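Local coordinates for putative tetR-family transcriptional regulatory protein (Streptomyces coelicolor, PDB 2DG8) that probably binds DNA through a helix-turn-helix motif and regulates transcription as a member of the TetR family, at residues A[28-32]-A[33-37]. Sequence-based numbering, arbitrary orientation.
Sequences ARVSH and RRIAQ
Ser31 caps the N-terminus of helix 32-39: its OG accepts a nearly straight bond from Arg34 N at 3.3 Å, a position OG reaches by standing between its own backbone N and carbonyl carbon (chi1 80°). The first turn of the helix follows, with Ile35 N bonded to Ser31 O at 3.1 Å and Ala36 N to His32 O at 3.0 Å. Arg34 then doubles back over the cap. Its CG passes 3.0 Å from Ser31 OG, the chain runs extended to NE, and NH1 reaches Arg29 O in a weak, bent bond (3.1 Å). Here two guanidinium groups meet, their planes 43° apart: Arg34 NE sits over the centre of the Arg29 guanidinium, 3.1 Å above its plane, and Arg29 NE makes a salt bridge with Glu25. Cut back to alanine, Arg34 would probably leave Arg29 O without this donor and take its NE from over the Arg29 face. Between the two segments the apolar touch is Val30 CG1 on Ile35 CD1, 3.9 Å apart, both side chains also packing on helices 10-25 and 53-77. In what is probably the first helix of the helix-turn-helix, followed by 44-49, the Ser31 N-cap thus satisfies Arg34 N, while Glu25 probably offsets part of the repulsion between the paired arginines.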
ATOM      1  N   ALA A  28       6.720 -10.397  11.512  1.00 34.93           N
ATOM      2  CA  ALA A  28       7.866 -11.180  11.981  1.00 37.52           C
ATOM      3  C   ALA A  28       7.708 -11.730  13.405  1.00 37.74           C
ATOM      4  O   ALA A  28       8.359 -12.704  13.769  1.00 38.06           O
ATOM      5  CB  ALA A  28       9.147 -10.353  11.878  1.00 34.68           C
ATOM      6  N   ARG A  29       6.841 -11.109  14.200  1.00 36.93           N
ATOM      7  CA  ARG A  29       6.617 -11.545  15.571  1.00 36.82           C
ATOM      8  C   ARG A  29       5.589 -12.666  15.682  1.00 37.83           C
ATOM      9  O   ARG A  29       5.242 -13.087  16.789  1.00 39.22           O
ATOM     10  CB  ARG A  29       6.171 -10.358  16.427  1.00 37.68           C
ATOM     11  CG  ARG A  29       7.282  -9.370  16.726  1.00 39.65           C
ATOM     12  CD  ARG A  29       8.170  -9.872  17.859  1.00 43.56           C
ATOM     13  NE  ARG A  29       7.475  -9.820  19.144  1.00 46.43           N
ATOM     14  CZ  ARG A  29       8.030 -10.136  20.312  1.00 48.98           C
ATOM     15  NH1 ARG A  29       7.317 -10.058  21.430  1.00 45.71           N
ATOM     16  NH2 ARG A  29       9.298 -10.529  20.361  1.00 49.25           N
ATOM     17  N   VAL A  30       5.091 -13.142  14.545  1.00 36.40           N
ATOM     18  CA  VAL A  30       4.108 -14.217  14.569  1.00 38.22           C
ATOM     19  C   VAL A  30       4.726 -15.524  15.055  1.00 39.04           C
ATOM     20  O   VAL A  30       5.716 -15.993  14.505  1.00 39.12           O
ATOM     21  CB  VAL A  30       3.494 -14.476  13.167  1.00 39.70           C
ATOM     22  CG1 VAL A  30       2.696 -15.786  13.180  1.00 40.50           C
ATOM     23  CG2 VAL A  30       2.581 -13.316  12.764  1.00 36.17           C
ATOM     24  N   SER A  31       4.147 -16.101  16.102  1.00 40.64           N
ATOM     25  CA  SER A  31       4.632 -17.376  16.613  1.00 40.75           C
ATOM     26  C   SER A  31       3.505 -18.069  17.341  1.00 40.68           C
ATOM     27  O   SER A  31       2.605 -17.421  17.881  1.00 41.49           O
ATOM     28  CB  SER A  31       5.829 -17.196  17.558  1.00 40.81           C
ATOM     29  OG  SER A  31       5.425 -16.814  18.861  1.00 40.61           O
ATOM     30  N   HIS A  32       3.559 -19.393  17.335  1.00 41.39           N
ATOM     31  CA  HIS A  32       2.564 -20.225  17.988  1.00 42.08           C
ATOM     32  C   HIS A  32       2.372 -19.891  19.459  1.00 40.96           C
ATOM     33  O   HIS A  32       1.243 -19.802  19.937  1.00 42.01           O
ATOM     34  CB  HIS A  32       2.958 -21.692  17.832  1.00 43.52           C
ATOM     35  CG  HIS A  32       2.612 -22.262  16.496  1.00 44.99           C
ATOM     36  ND1 HIS A  32       3.406 -23.182  15.848  1.00 50.21           N
ATOM     37  CD2 HIS A  32       1.551 -22.039  15.684  1.00 46.81           C
ATOM     38  CE1 HIS A  32       2.850 -23.500  14.692  1.00 50.39           C
ATOM     39  NE2 HIS A  32       1.725 -22.823  14.569  1.00 48.34           N
ATOM     40  N   ARG A  33       3.472 -19.707  20.181  1.00 42.09           N
ATOM     41  CA  ARG A  33       3.385 -19.393  21.604  1.00 41.77           C
ATOM     42  C   ARG A  33       2.720 -18.049  21.894  1.00 41.53           C
ATOM     43  O   ARG A  33       1.828 -17.962  22.741  1.00 40.93           O
ATOM     44  CB  ARG A  33       4.776 -19.427  22.238  1.00 45.65           C
ATOM     45  CG  ARG A  33       5.132 -20.764  22.889  1.00 50.58           C
ATOM     46  CD  ARG A  33       6.461 -21.308  22.386  1.00 56.45           C
ATOM     47  NE  ARG A  33       7.517 -20.296  22.413  1.00 61.60           N
ATOM     48  CZ  ARG A  33       8.790 -20.535  22.107  1.00 63.40           C
ATOM     49  NH1 ARG A  33       9.171 -21.757  21.754  1.00 64.54           N
ATOM     50  NH2 ARG A  33       9.681 -19.552  22.148  1.00 64.80           N
ATOM     51  N   ARG A  34       3.147 -17.004  21.190  1.00 40.64           N
ATOM     52  CA  ARG A  34       2.586 -15.676  21.400  1.00 40.64           C
ATOM     53  C   ARG A  34       1.093 -15.632  21.095  1.00 42.15           C
ATOM     54  O   ARG A  34       0.317 -14.987  21.807  1.00 42.92           O
ATOM     55  CB  ARG A  34       3.305 -14.650  20.524  1.00 42.46           C
ATOM     56  CG  ARG A  34       4.797 -14.528  20.770  1.00 44.28           C
ATOM     57  CD  ARG A  34       5.323 -13.188  20.259  1.00 46.54           C
ATOM     58  NE  ARG A  34       6.756 -13.061  20.494  1.00 47.13           N
ATOM     59  CZ  ARG A  34       7.693 -13.614  19.732  1.00 49.73           C
ATOM     60  NH1 ARG A  34       7.357 -14.326  18.666  1.00 47.16           N
ATOM     61  NH2 ARG A  34       8.973 -13.486  20.061  1.00 51.42           N
ATOM     62  N   ILE A  35       0.689 -16.324  20.034  1.00 41.45           N
ATOM     63  CA  ILE A  35      -0.709 -16.346  19.633  1.00 39.08           C
ATOM     64  C   ILE A  35      -1.567 -17.120  20.618  1.00 40.03           C
ATOM     65  O   ILE A  35      -2.644 -16.659  21.006  1.00 40.71           O
ATOM     66  CB  ILE A  35      -0.861 -16.940  18.209  1.00 38.62           C
ATOM     67  CG1 ILE A  35      -0.199 -15.993  17.198  1.00 37.03           C
ATOM     68  CG2 ILE A  35      -2.336 -17.151  17.870  1.00 34.43           C
ATOM     69  CD1 ILE A  35      -0.043 -16.573  15.815  1.00 39.99           C
ATOM     70  N   ALA A  36      -1.094 -18.291  21.032  1.00 40.70           N
ATOM     71  CA  ALA A  36      -1.849 -19.096  21.987  1.00 40.73           C
ATOM     72  C   ALA A  36      -2.148 -18.267  23.235  1.00 40.01           C
ATOM     73  O   ALA A  36      -3.273 -18.269  23.737  1.00 40.42           O
ATOM     74  CB  ALA A  36      -1.065 -20.361  22.361  1.00 41.27           C
ATOM     75  N   GLN A  37      -1.141 -17.552  23.726  1.00 41.46           N
ATOM     76  CA  GLN A  37      -1.317 -16.709  24.907  1.00 43.32           C
ATOM     77  C   GLN A  37      -2.392 -15.640  24.708  1.00 43.76           C
ATOM     78  O   GLN A  37      -3.240 -15.428  25.584  1.00 42.03           O
ATOM     79  CB  GLN A  37       0.001 -16.028  25.275  1.00 46.73           C
ATOM     80  CG  GLN A  37      -0.109 -15.066  26.460  1.00 49.44           C
ATOM     81  CD  GLN A  37      -0.668 -15.732  27.710  1.00 51.85           C
ATOM     82  OE1 GLN A  37      -0.253 -16.832  28.079  1.00 54.13           O
ATOM     83  NE2 GLN A  37      -1.604 -15.061  28.374  1.00 52.60           N
TER